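Side-chain contacts in sugar ABC transporter, periplasmic sugar-binding protein (Caulobacter crescentus, PDB 4IRX), which binds myo-inositol in the periplasm and probably delivers it to an ABC transporter for nutrient uptake: residues R97-A100 against A105-H108; V67-P72 against R256-Q261; V12-D17 against S51-D56; I137-D140 against S145-E148; Q20-A25 against Q249-Q254. All blocks are in the same frame, centred on the assembly; numbering follows the deposited sequence. Where two conformers were deposited one is given.

Contact 1 (R97-A100 against A105-H108); sequences RNIA and AVPH. With INS (1,2,3,4,5,6-hexahydroxy-cyclohexane), chain C.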
# COMPACT_ATOMS: atom_id res chain seq x y z
N ARG A 97 1.56 1.00 -6.27
CA ARG A 97 1.11 2.36 -6.61
C ARG A 97 1.60 2.70 -8.01
O ARG A 97 2.59 2.12 -8.51
CB ARG A 97 1.56 3.42 -5.58
CG ARG A 97 3.06 3.76 -5.56
CD ARG A 97 3.91 2.68 -4.93
NE ARG A 97 3.59 2.53 -3.51
CZ ARG A 97 4.02 3.34 -2.53
NH1 ARG A 97 4.86 4.34 -2.78
NH2 ARG A 97 3.62 3.14 -1.29
N ASN A 98 0.89 3.61 -8.66
CA ASN A 98 1.14 3.86 -10.07
C ASN A 98 2.15 4.97 -10.35
O ASN A 98 2.67 5.60 -9.44
CB ASN A 98 -0.18 4.06 -10.84
CG ASN A 98 -0.90 5.35 -10.46
OD1 ASN A 98 -0.28 6.39 -10.23
ND2 ASN A 98 -2.24 5.28 -10.42
N ILE A 99 2.50 5.13 -11.62
CA ILE A 99 3.25 6.28 -12.08
C ILE A 99 2.32 7.03 -13.00
O ILE A 99 1.71 6.43 -13.89
CB ILE A 99 4.51 5.86 -12.83
CG1 ILE A 99 5.52 5.25 -11.85
CG2 ILE A 99 5.11 7.05 -13.57
CD1 ILE A 99 6.75 4.69 -12.49
N ALA A 100 2.20 8.35 -12.81
CA ALA A 100 1.20 9.13 -13.54
C ALA A 100 1.69 10.51 -13.93
O ALA A 100 2.59 11.08 -13.29
CB ALA A 100 -0.09 9.23 -12.72
N ALA A 105 1.92 6.12 -20.91
CA ALA A 105 1.08 5.47 -19.93
C ALA A 105 1.84 4.26 -19.41
O ALA A 105 2.17 3.34 -20.17
CB ALA A 105 -0.23 5.04 -20.55
N VAL A 106 2.16 4.27 -18.13
CA VAL A 106 2.89 3.17 -17.53
C VAL A 106 1.90 2.12 -17.03
O VAL A 106 1.03 2.43 -16.21
CB VAL A 106 3.75 3.65 -16.37
CG1 VAL A 106 4.39 2.47 -15.66
CG2 VAL A 106 4.78 4.61 -16.88
N PRO A 107 2.04 0.87 -17.51
CA PRO A 107 1.14 -0.18 -17.04
C PRO A 107 1.34 -0.39 -15.54
O PRO A 107 2.44 -0.22 -15.05
CB PRO A 107 1.57 -1.42 -17.82
CG PRO A 107 2.53 -0.98 -18.84
CD PRO A 107 3.05 0.37 -18.47
N HIS A 108 0.26 -0.75 -14.85
CA HIS A 108 0.21 -0.77 -13.40
C HIS A 108 -0.50 -2.01 -12.89
O HIS A 108 -1.60 -2.32 -13.33
CB HIS A 108 -0.52 0.47 -12.89
CG HIS A 108 -0.71 0.44 -11.41
ND1 HIS A 108 0.35 0.46 -10.54
CD2 HIS A 108 -1.83 0.33 -10.66
CE1 HIS A 108 -0.10 0.37 -9.30
NE2 HIS A 108 -1.41 0.29 -9.34
C1 INS C . 0.76 -0.22 0.39
C2 INS C . 0.58 -0.71 1.79
C3 INS C . 1.70 -0.17 2.64
C4 INS C . 1.67 1.33 2.64
C5 INS C . 1.89 1.85 1.27
C6 INS C . 0.86 1.29 0.32
O1 INS C . -0.29 -0.68 -0.42
O2 INS C . -0.67 -0.31 2.28
O3 INS C . 1.63 -0.68 3.95
O4 INS C . 2.62 1.84 3.53
O5 INS C . 1.85 3.24 1.30
O6 INS C . 1.03 1.79 -0.98
O HOH W 1 1.60 3.18 -13.59
O HOH W 2 1.29 6.55 -16.43

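Contact 2 (V67-P72 against R256-Q261); sequences VVIVAP and RTALRQ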
# COMPACT_ATOMS: atom_id res chain seq x y z
N VAL A 67 13.52 -4.77 -18.49
CA VAL A 67 12.25 -4.56 -17.79
C VAL A 67 12.53 -4.18 -16.36
O VAL A 67 13.39 -4.80 -15.71
CB VAL A 67 11.35 -5.82 -17.78
CG1 VAL A 67 10.01 -5.48 -17.14
CG2 VAL A 67 11.16 -6.36 -19.18
N VAL A 68 11.84 -3.16 -15.88
CA VAL A 68 11.96 -2.73 -14.49
C VAL A 68 10.57 -2.71 -13.89
O VAL A 68 9.61 -2.27 -14.53
CB VAL A 68 12.62 -1.34 -14.36
CG1 VAL A 68 12.70 -0.96 -12.91
CG2 VAL A 68 14.02 -1.37 -14.93
N ILE A 69 10.44 -3.27 -12.68
CA ILE A 69 9.20 -3.18 -11.91
C ILE A 69 9.45 -2.18 -10.82
O ILE A 69 10.43 -2.27 -10.12
CB ILE A 69 8.85 -4.54 -11.29
CG1 ILE A 69 8.63 -5.59 -12.40
CG2 ILE A 69 7.64 -4.43 -10.41
CD1 ILE A 69 8.54 -7.03 -11.87
N VAL A 70 8.59 -1.18 -10.73
CA VAL A 70 8.83 -0.09 -9.78
C VAL A 70 7.62 0.20 -8.89
O VAL A 70 6.47 0.28 -9.35
CB VAL A 70 9.29 1.19 -10.54
CG1 VAL A 70 8.32 1.58 -11.64
CG2 VAL A 70 9.53 2.36 -9.58
N ALA A 71 7.88 0.32 -7.60
CA ALA A 71 6.90 0.88 -6.66
C ALA A 71 7.44 2.28 -6.36
O ALA A 71 8.34 2.43 -5.52
CB ALA A 71 6.80 0.05 -5.39
N PRO A 72 6.92 3.30 -7.07
CA PRO A 72 7.55 4.64 -6.97
C PRO A 72 7.35 5.26 -5.60
O PRO A 72 6.25 5.14 -5.05
CB PRO A 72 6.80 5.47 -8.02
CG PRO A 72 5.46 4.75 -8.19
CD PRO A 72 5.79 3.28 -8.02
N ARG A 256 3.68 -11.07 -8.01
CA ARG A 256 3.84 -12.23 -8.87
C ARG A 256 3.33 -11.92 -10.27
O ARG A 256 3.96 -12.32 -11.24
CB ARG A 256 3.15 -13.45 -8.28
CG ARG A 256 3.75 -13.91 -6.94
CD ARG A 256 2.94 -15.04 -6.39
NE ARG A 256 3.39 -15.45 -5.05
CZ ARG A 256 4.31 -16.38 -4.84
NH1 ARG A 256 4.91 -16.99 -5.87
NH2 ARG A 256 4.64 -16.70 -3.59
N THR A 257 2.22 -11.18 -10.36
CA THR A 257 1.66 -10.83 -11.66
C THR A 257 2.59 -9.90 -12.42
O THR A 257 2.80 -10.08 -13.63
CB THR A 257 0.27 -10.22 -11.50
OG1 THR A 257 -0.60 -11.18 -10.87
CG2 THR A 257 -0.30 -9.79 -12.83
N ALA A 258 3.14 -8.91 -11.73
CA ALA A 258 4.11 -8.03 -12.40
C ALA A 258 5.32 -8.80 -12.93
O ALA A 258 5.77 -8.56 -14.05
CB ALA A 258 4.55 -6.89 -11.47
N LEU A 259 5.86 -9.71 -12.12
CA LEU A 259 7.01 -10.48 -12.55
C LEU A 259 6.68 -11.43 -13.69
O LEU A 259 7.49 -11.59 -14.60
CB LEU A 259 7.63 -11.23 -11.37
CG LEU A 259 8.99 -11.83 -11.69
CD1 LEU A 259 9.98 -10.69 -11.98
CD2 LEU A 259 9.45 -12.69 -10.50
N ARG A 260 5.51 -12.06 -13.64
CA ARG A 260 5.08 -12.95 -14.74
C ARG A 260 4.97 -12.20 -16.05
O ARG A 260 5.43 -12.69 -17.09
CB ARG A 260 3.76 -13.65 -14.40
CG ARG A 260 3.88 -14.69 -13.30
CD ARG A 260 2.52 -14.97 -12.68
NE ARG A 260 2.71 -15.86 -11.55
CZ ARG A 260 1.76 -16.24 -10.72
NH1 ARG A 260 0.52 -15.78 -10.83
NH2 ARG A 260 2.09 -17.08 -9.72
N GLN A 261 4.38 -11.01 -16.01
CA GLN A 261 4.35 -10.17 -17.20
C GLN A 261 5.75 -9.79 -17.66
O GLN A 261 6.03 -9.83 -18.85
CB GLN A 261 3.55 -8.90 -16.93
CG GLN A 261 2.04 -9.11 -16.74
CD GLN A 261 1.28 -7.82 -16.96
OE1 GLN A 261 1.64 -7.05 -17.86
NE2 GLN A 261 0.28 -7.54 -16.14

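Contact 3 (V12-D17 against S51-D56); sequences VVSFND and SKQISD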
# COMPACT_ATOMS: atom_id res chain seq x y z
N VAL A 12 14.98 -5.88 -12.83
CA VAL A 12 15.28 -5.00 -11.71
C VAL A 12 13.95 -4.62 -11.07
O VAL A 12 12.98 -4.29 -11.78
CB VAL A 12 16.05 -3.73 -12.16
CG1 VAL A 12 16.12 -2.72 -11.04
CG2 VAL A 12 17.46 -4.11 -12.61
N VAL A 13 13.92 -4.73 -9.75
CA VAL A 13 12.75 -4.38 -8.95
C VAL A 13 13.15 -3.31 -7.96
O VAL A 13 13.94 -3.54 -7.05
CB VAL A 13 12.18 -5.60 -8.22
CG1 VAL A 13 10.87 -5.24 -7.53
CG2 VAL A 13 11.94 -6.72 -9.23
N SER A 14 12.56 -2.13 -8.14
CA SER A 14 12.84 -0.97 -7.30
C SER A 14 11.71 -0.70 -6.31
O SER A 14 10.62 -0.31 -6.72
CB SER A 14 13.07 0.24 -8.19
OG SER A 14 13.16 1.42 -7.38
N PHE A 15 11.98 -0.89 -5.01
CA PHE A 15 10.98 -0.65 -3.97
C PHE A 15 11.10 0.74 -3.41
O PHE A 15 12.21 1.25 -3.30
CB PHE A 15 11.19 -1.66 -2.83
CG PHE A 15 10.67 -3.05 -3.14
CD1 PHE A 15 9.35 -3.38 -2.88
CD2 PHE A 15 11.50 -4.03 -3.67
CE1 PHE A 15 8.85 -4.64 -3.17
CE2 PHE A 15 11.02 -5.30 -3.97
CZ PHE A 15 9.69 -5.61 -3.71
N ASN A 16 9.98 1.35 -3.07
CA ASN A 16 10.03 2.68 -2.46
C ASN A 16 10.74 2.74 -1.10
O ASN A 16 11.48 3.69 -0.85
CB ASN A 16 8.63 3.29 -2.36
CG ASN A 16 7.66 2.39 -1.64
OD1 ASN A 16 7.36 1.30 -2.11
ND2 ASN A 16 7.13 2.85 -0.50
N ASP A 17 10.49 1.76 -0.24
CA ASP A 17 11.04 1.77 1.12
C ASP A 17 10.90 0.37 1.71
O ASP A 17 9.81 -0.02 2.13
CB ASP A 17 10.29 2.78 1.99
CG ASP A 17 10.92 2.95 3.37
OD1 ASP A 17 11.84 2.17 3.71
OD2 ASP A 17 10.49 3.85 4.12
N SER A 51 15.03 10.82 -5.32
CA SER A 51 16.25 11.06 -6.07
C SER A 51 17.06 9.78 -6.20
O SER A 51 17.58 9.49 -7.27
CB SER A 51 17.08 12.18 -5.43
OG SER A 51 16.37 13.40 -5.49
N LYS A 52 17.15 9.00 -5.12
CA LYS A 52 17.88 7.74 -5.15
C LYS A 52 17.19 6.76 -6.09
O LYS A 52 17.84 6.04 -6.87
CB LYS A 52 18.01 7.12 -3.75
CG LYS A 52 18.79 5.82 -3.76
CD LYS A 52 18.99 5.25 -2.37
CE LYS A 52 19.88 4.04 -2.43
NZ LYS A 52 19.24 2.98 -3.27
N GLN A 53 15.87 6.70 -6.00
CA GLN A 53 15.13 5.77 -6.86
C GLN A 53 15.36 6.12 -8.34
O GLN A 53 15.61 5.23 -9.16
CB GLN A 53 13.63 5.83 -6.54
CG GLN A 53 12.86 4.70 -7.21
CD GLN A 53 11.46 4.54 -6.66
OE1 GLN A 53 10.74 5.54 -6.47
NE2 GLN A 53 11.07 3.30 -6.38
N ILE A 54 15.27 7.40 -8.68
CA ILE A 54 15.51 7.87 -10.05
C ILE A 54 16.93 7.49 -10.53
O ILE A 54 17.11 6.95 -11.62
CB ILE A 54 15.26 9.40 -10.21
CG1 ILE A 54 13.76 9.72 -10.05
CG2 ILE A 54 15.81 9.91 -11.56
CD1 ILE A 54 13.42 11.20 -9.90
N SER A 55 17.93 7.74 -9.68
CA SER A 55 19.30 7.38 -10.06
C SER A 55 19.52 5.87 -10.14
O SER A 55 20.24 5.41 -11.03
CB SER A 55 20.34 8.04 -9.14
OG SER A 55 20.34 7.46 -7.85
N ASP A 56 18.87 5.10 -9.25
CA ASP A 56 18.86 3.64 -9.33
C ASP A 56 18.32 3.14 -10.66
O ASP A 56 18.89 2.21 -11.26
CB ASP A 56 17.94 3.06 -8.24
CG ASP A 56 18.57 3.05 -6.86
OD1 ASP A 56 19.78 3.33 -6.74
OD2 ASP A 56 17.84 2.74 -5.89
O HOH W 3 15.20 1.74 -5.87

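Contact 4 (I137-D140 against S145-E148); sequences ITND and SSIE. With INS (1,2,3,4,5,6-hexahydroxy-cyclohexane), chain C.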
# COMPACT_ATOMS: atom_id res chain seq x y z
N ILE A 137 -6.09 8.53 9.23
CA ILE A 137 -4.63 8.57 9.28
C ILE A 137 -4.10 7.96 7.98
O ILE A 137 -4.32 6.78 7.69
CB ILE A 137 -4.07 7.75 10.47
CG1 ILE A 137 -4.70 8.21 11.79
CG2 ILE A 137 -2.55 7.81 10.49
CD1 ILE A 137 -4.30 9.60 12.23
N THR A 138 -3.44 8.77 7.16
CA THR A 138 -3.10 8.37 5.79
C THR A 138 -1.69 7.80 5.66
O THR A 138 -0.80 8.10 6.47
CB THR A 138 -3.25 9.52 4.78
OG1 THR A 138 -2.18 10.48 4.96
CG2 THR A 138 -4.60 10.22 4.94
N ASN A 139 -1.51 6.94 4.66
CA ASN A 139 -0.21 6.39 4.31
C ASN A 139 0.56 7.30 3.35
O ASN A 139 0.00 8.28 2.85
CB ASN A 139 -0.40 5.01 3.66
CG ASN A 139 -1.19 5.08 2.36
OD1 ASN A 139 -2.31 5.62 2.34
ND2 ASN A 139 -0.64 4.52 1.27
N ASP A 140 1.83 6.95 3.09
CA ASP A 140 2.70 7.54 2.03
C ASP A 140 2.04 8.62 1.14
O ASP A 140 1.45 8.30 0.11
CB ASP A 140 3.21 6.43 1.08
CG ASP A 140 4.26 5.52 1.70
OD1 ASP A 140 5.15 5.98 2.47
OD2 ASP A 140 4.25 4.32 1.37
N SER A 145 -1.61 5.18 -4.05
CA SER A 145 -2.40 4.35 -3.16
C SER A 145 -3.01 5.18 -2.04
O SER A 145 -4.16 4.94 -1.64
CB SER A 145 -1.58 3.19 -2.62
OG SER A 145 -0.48 3.68 -1.89
N SER A 146 -2.26 6.15 -1.52
CA SER A 146 -2.79 7.05 -0.50
C SER A 146 -3.87 7.94 -1.09
O SER A 146 -4.97 8.05 -0.55
CB SER A 146 -1.67 7.89 0.07
OG SER A 146 -2.16 8.72 1.11
N ILE A 147 -3.56 8.58 -2.20
CA ILE A 147 -4.51 9.46 -2.86
C ILE A 147 -5.83 8.76 -3.16
O ILE A 147 -6.91 9.29 -2.87
CB ILE A 147 -3.89 10.06 -4.13
CG1 ILE A 147 -2.67 10.90 -3.75
CG2 ILE A 147 -4.92 10.84 -4.92
CD1 ILE A 147 -1.77 11.26 -4.92
N GLU A 148 -5.75 7.55 -3.69
CA GLU A 148 -6.95 6.81 -4.06
C GLU A 148 -7.71 6.22 -2.86
O GLU A 148 -8.94 6.23 -2.82
CB GLU A 148 -6.60 5.70 -5.05
CG GLU A 148 -6.20 6.26 -6.41
CD GLU A 148 -5.60 5.21 -7.30
OE1 GLU A 148 -5.57 4.03 -6.89
OE2 GLU A 148 -5.13 5.56 -8.40
C1 INS C . 0.76 -0.22 0.39
C2 INS C . 0.58 -0.71 1.79
C3 INS C . 1.70 -0.17 2.64
C4 INS C . 1.67 1.33 2.64
C5 INS C . 1.89 1.85 1.27
C6 INS C . 0.86 1.29 0.32
O1 INS C . -0.29 -0.68 -0.42
O2 INS C . -0.67 -0.31 2.28
O3 INS C . 1.63 -0.68 3.95
O4 INS C . 2.62 1.84 3.53
O5 INS C . 1.85 3.24 1.30
O6 INS C . 1.03 1.79 -0.98

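Contact 5 (Q20-A25 against Q249-Q254); sequences QPFFVA and QNPGLQ. With INS (1,2,3,4,5,6-hexahydroxy-cyclohexane), chain C.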
# COMPACT_ATOMS: atom_id res chain seq x y z
N GLN A 20 9.35 -0.85 5.26
CA GLN A 20 7.92 -1.06 5.53
C GLN A 20 7.61 -2.54 5.55
O GLN A 20 7.95 -3.26 4.61
CB GLN A 20 7.05 -0.42 4.44
CG GLN A 20 7.13 1.09 4.37
CD GLN A 20 6.06 1.69 3.51
OE1 GLN A 20 5.06 1.05 3.21
NE2 GLN A 20 6.29 2.91 3.05
N PRO A 21 6.94 -3.02 6.61
CA PRO A 21 6.62 -4.45 6.75
C PRO A 21 5.84 -5.01 5.58
O PRO A 21 6.08 -6.15 5.20
CB PRO A 21 5.74 -4.50 8.00
CG PRO A 21 5.97 -3.23 8.71
CD PRO A 21 6.52 -2.22 7.78
N PHE A 22 4.92 -4.23 5.02
CA PHE A 22 4.14 -4.69 3.88
C PHE A 22 5.07 -5.06 2.74
O PHE A 22 4.87 -6.08 2.09
CB PHE A 22 3.22 -3.56 3.44
CG PHE A 22 2.44 -3.84 2.19
CD1 PHE A 22 1.27 -4.57 2.25
CD2 PHE A 22 2.84 -3.30 0.98
CE1 PHE A 22 0.52 -4.81 1.09
CE2 PHE A 22 2.08 -3.51 -0.18
CZ PHE A 22 0.91 -4.26 -0.11
N PHE A 23 6.09 -4.24 2.52
CA PHE A 23 6.98 -4.47 1.37
C PHE A 23 8.05 -5.53 1.63
O PHE A 23 8.47 -6.21 0.70
CB PHE A 23 7.59 -3.14 0.88
CG PHE A 23 6.59 -2.28 0.18
CD1 PHE A 23 6.10 -2.63 -1.06
CD2 PHE A 23 6.06 -1.15 0.79
CE1 PHE A 23 5.15 -1.84 -1.69
CE2 PHE A 23 5.12 -0.35 0.15
CZ PHE A 23 4.66 -0.71 -1.09
N VAL A 24 8.50 -5.67 2.88
CA VAL A 24 9.35 -6.80 3.25
C VAL A 24 8.62 -8.09 2.89
O VAL A 24 9.20 -9.00 2.27
CB VAL A 24 9.69 -6.76 4.76
CG1 VAL A 24 10.42 -8.02 5.17
CG2 VAL A 24 10.54 -5.53 5.08
N ALA A 25 7.34 -8.18 3.23
CA ALA A 25 6.57 -9.38 2.92
C ALA A 25 6.41 -9.56 1.42
O ALA A 25 6.52 -10.68 0.91
CB ALA A 25 5.22 -9.36 3.62
N GLN A 249 -5.51 -6.92 0.17
CA GLN A 249 -5.21 -6.43 -1.17
C GLN A 249 -4.29 -7.34 -1.98
O GLN A 249 -3.82 -6.96 -3.07
CB GLN A 249 -4.63 -5.02 -1.12
CG GLN A 249 -3.34 -4.85 -0.34
CD GLN A 249 -2.62 -3.58 -0.73
OE1 GLN A 249 -2.57 -3.22 -1.91
NE2 GLN A 249 -2.11 -2.86 0.28
N ASN A 250 -4.04 -8.54 -1.47
CA ASN A 250 -3.28 -9.56 -2.23
C ASN A 250 -1.94 -9.10 -2.80
O ASN A 250 -1.70 -9.20 -4.01
CB ASN A 250 -4.16 -10.14 -3.35
CG ASN A 250 -5.15 -11.17 -2.85
OD1 ASN A 250 -4.78 -12.31 -2.54
ND2 ASN A 250 -6.41 -10.78 -2.74
N PRO A 251 -1.03 -8.63 -1.95
CA PRO A 251 0.27 -8.15 -2.42
C PRO A 251 1.10 -9.26 -3.05
O PRO A 251 1.84 -8.93 -3.98
CB PRO A 251 0.93 -7.61 -1.14
CG PRO A 251 0.21 -8.30 -0.01
CD PRO A 251 -1.20 -8.46 -0.49
N GLY A 252 0.98 -10.50 -2.61
CA GLY A 252 1.71 -11.58 -3.25
C GLY A 252 1.29 -11.68 -4.71
O GLY A 252 2.12 -11.74 -5.62
N LEU A 253 -0.01 -11.68 -4.95
CA LEU A 253 -0.51 -11.76 -6.31
C LEU A 253 -0.10 -10.53 -7.15
O LEU A 253 0.22 -10.67 -8.34
CB LEU A 253 -2.03 -11.94 -6.30
CG LEU A 253 -2.65 -12.23 -7.65
CD1 LEU A 253 -1.92 -13.40 -8.28
CD2 LEU A 253 -4.14 -12.52 -7.50
N GLN A 254 -0.09 -9.34 -6.56
CA GLN A 254 0.38 -8.16 -7.30
C GLN A 254 1.78 -8.35 -7.83
O GLN A 254 2.03 -8.16 -9.02
CB GLN A 254 0.37 -6.91 -6.40
CG GLN A 254 -1.03 -6.44 -5.97
CD GLN A 254 -0.98 -5.18 -5.13
OE1 GLN A 254 -0.25 -4.23 -5.44
NE2 GLN A 254 -1.72 -5.19 -4.01
C1 INS C . 0.76 -0.22 0.39
C2 INS C . 0.58 -0.71 1.79
C3 INS C . 1.70 -0.17 2.64
C4 INS C . 1.67 1.33 2.64
C5 INS C . 1.89 1.85 1.27
C6 INS C . 0.86 1.29 0.32
O1 INS C . -0.29 -0.68 -0.42
O2 INS C . -0.67 -0.31 2.28
O3 INS C . 1.63 -0.68 3.95
O4 INS C . 2.62 1.84 3.53
O5 INS C . 1.85 3.24 1.30
O6 INS C . 1.03 1.79 -0.98

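Contact 1 (R97-A100 against A105-H108)
Asn-98 lays its CB over one face of the His-108 imidazole, 3.8 Å from the ring centroid and 17° off the ring normal, a CH-pi contact shifted toward the rim. His-108 carries CG anti to the backbone N (chi1 175°), which sends the ring across to the backbone of 97-98. A hydrogen bond between ND1 and Ser-94 OG helps fix the turn of the ring; Arg-97 O, 3.4 Å from ND1 of His-108, meets it at too poor an angle to bond. This end is close-packed. The other is looser and wet: Ile-99 and Val-106 touch through their CG2 methyls alone, 4.1 Å apart. Between their backbones sit two waters. One accepts from Ile-99 N (2.9 Å) and donates to Val-106 O (2.8 Å); the second donates to Ile-99 O and accepts from Val-106 N. They sit where the direct bonds of an antiparallel hydrogen-bonded pair would run. Arg-97 starts away from the contact and bends at chi2 and chi3 until NH2 donates to inositol O6 at 2.9 Å, the ligand lying at the guanidinium edge. NH1 is held by Pro-72 O, and NH2 also bridges to Asp-140. Both segments belong to the connection from strand 91-95 to strand 108-111, which His-108 begins; Ile-99 and Val-106 rest on Ala-82 of helix 79-87, while Arg-97 and Asn-98 reach helix 144-160 across the ligand cleft.

Contact 2 (V67-P72 against R256-Q261)
Strand residue Ile-69 faces Ala-258 of helix 251-268 with their CA atoms 7.0 Å apart, an interval bridged by the isoleucine side chain and the alanine methyl. This is helix-on-sheet packing in a Rossmann-like alpha/beta lobe of a periplasmic binding protein: strand 67-70 lies inside the sheet, bonded to strands 10-15 and 91-95, and the helix lies over one face. Ile-69 does most of the work. Its CG1 sits beside the backbone N, anti to the carbonyl carbon (chi1 -61°), and with chi2 near 180° the ethyl branch stretches out to the helix, while CG2 drops alongside. The two branches share the small Ala-258 methyl: CD1 of Ile-69 is 4.0 Å and CG2 4.1 Å from Ala-258 CB. An alanine at this helix position lets the isoleucine tip come right up to the helix backbone. Leu-259 adds one flank and also packs on Leu-30, Ala-34 and Leu-37 of helix 21-37. Ile-69 also touches Ile-93 and Val-95 of the neighbouring strand 91-95. The three side chains that touch are buried and apolar, while Arg-256 and Arg-260 bridge instead to acidic residues of helix 21-37. At the end of the isoleucine, CD1 lies 3.8 Å from Leu-259 N and 3.9 Å from Leu-259 CD1.

Contact 3 (V12-D17 against S51-D56)
Gln-53 extends its amide from helix 50-62 down to Ser-14 on the strand, and NE2 donates to Ser-14 OG over 3.0 Å. The bond is fairly straight, 160° at the hydrogen, and the hydroxyl lies within 7° of the amide plane, so the donor uses its N-H squarely. Both residues turn toward each other: Ser-14 OG is anti to its own backbone N, and Gln-53 combines an anti CG with an extended chain, which lays the CG methylene alongside the hydroxyl, 3.3 Å from Ser-14 OG. The amide is gripped from further sides. OE1 accepts from Thr-73 N and NE2 also donates to Ala-71 O, so both ends of the flat group are fixed and its flip is settled by the backbone of the loop that follows strand 67-70. Helix 50-62 is the connection of a beta-alpha-beta crossover from strand 40-45 to strand 67-70, and strand 10-15 runs between those two in the sheet, directly beneath the helix, as in Rossmann-like lobes. Ser-14 OG has a second polar neighbour, a water at 2.6 Å that donates in turn to Asp-56 OD2 (2.8 Å). Thus the buried hydroxyl is tied to the helix twice, once directly and once through a water. Asp-56 OD2 takes Lys-52 NZ on its syn lone pair at 3.0 Å, a salt bridge one turn apart along the helix; Lys-52 NZ bonds to Asp-45 O as well. Beyond the strand end, Asn-16 starts away from the helix and packs on Phe-23 and Arg-97, beside the ligand pocket.

Contact 4 (I137-D140 against S145-E148)
Asn-139 ND2 donates to inositol O5 at 2.8 Å and almost straight, 174°, while Ser-145 OG lies 2.6 Å from inositol O6; a weak bond, 3.3 Å, links the two residues from Asn-139 ND2 to Ser-145 OG. Inositol O5 in turn gives its proton to Asp-140 OD2 at 2.6 Å, and Asp-140 OD2 also accepts from Gln-20 NE2. The loop after the strand thus holds O5 and the helix start meets the neighbouring O6. Asn-139 reaches this position because CG sits between the backbone N and carbonyl carbon (chi1 63°), tucking the amide beside the helix start. In one of its two conformers, Ser-146 OG donates to Asn-139 O at 2.8 Å, joining helix 144-160 to the loop that ends strand 132-138; the hydroxyl then stands above the carbonyl plane, 38° out of it, rather than on a lone pair. The two segments flank the loop between strand 132-138 and helix 144-160 of a beta-alpha-beta unit completed by strand 164-171, and the loop and first helical turn line the pocket. An alanine in place of Asn-139 would probably leave inositol O5 without its straight N-H donor and open a gap beside Ser-146. Outward from the ligand the packing is close: Asn-139 OD1 lies 3.3 Å from Ser-146 CB.

Contact 5 (Q20-A25 against Q249-Q254)
Gln-249 NE2 donates to inositol O1 at 2.9 Å, 161° at the hydrogen, and to Asp-229 OD1 as well, while the Phe-22 ring lies against the same nitrogen with CZ at 3.4 Å. Ring and amide planes are 28° apart. Behind, Gln-254 NE2 holds the glutamine, bonding to Gln-249 O (2.9 Å) and Gln-249 OE1 (3.0 Å); both acceptors lie near the Gln-254 amide plane, although the donor sits above each carbonyl plane. Pro-251 CB closes on Phe-22 CZ at 3.5 Å, so the far end of the ring is wedged between proline and glutamine. Phe-22 has CG anti to the backbone N (chi1 175°), which carries the ring over the ligand, one face toward it: inositol C2 stands 3.5 Å above the plane, over the centre. Replacing Phe-22 with an alanine would probably strip the inositol of its aromatic floor and open a gap between Gln-249 and Pro-251. Inositol O4 donates to Gln-20 OE1 at 2.6 Å, at the N-cap of helix 21-37. An aromatic platform under the ring carbons, with amides and carboxylates gripping the hydroxyls, is the hallmark of sugar-binding pockets in periplasmic binding proteins.

How the contacts relate
From the N terminus, contact 3 is the first to close, joining strand 10-15 to helix 50-62. Before it closes, contact 5 opens at 20-25, so the two cross; contact 5 ends only at 249-254, after 223 intervening residues. Contact 2 opens at strand 67-70 and closes at 256-261, crossing contact 5 but sharing helix 251-268 with it. Two short loops are nested inside both long ones: contact 1 between strands 91-95 and 108-111, then contact 4 in the other sheet's lobe. Contacts 2 and 3 pack helices against adjacent strands of one sheet. Contacts 1, 4 and 5 converge on inositol, with contact 4 on one lobe facing contacts 1 and 5 on the other.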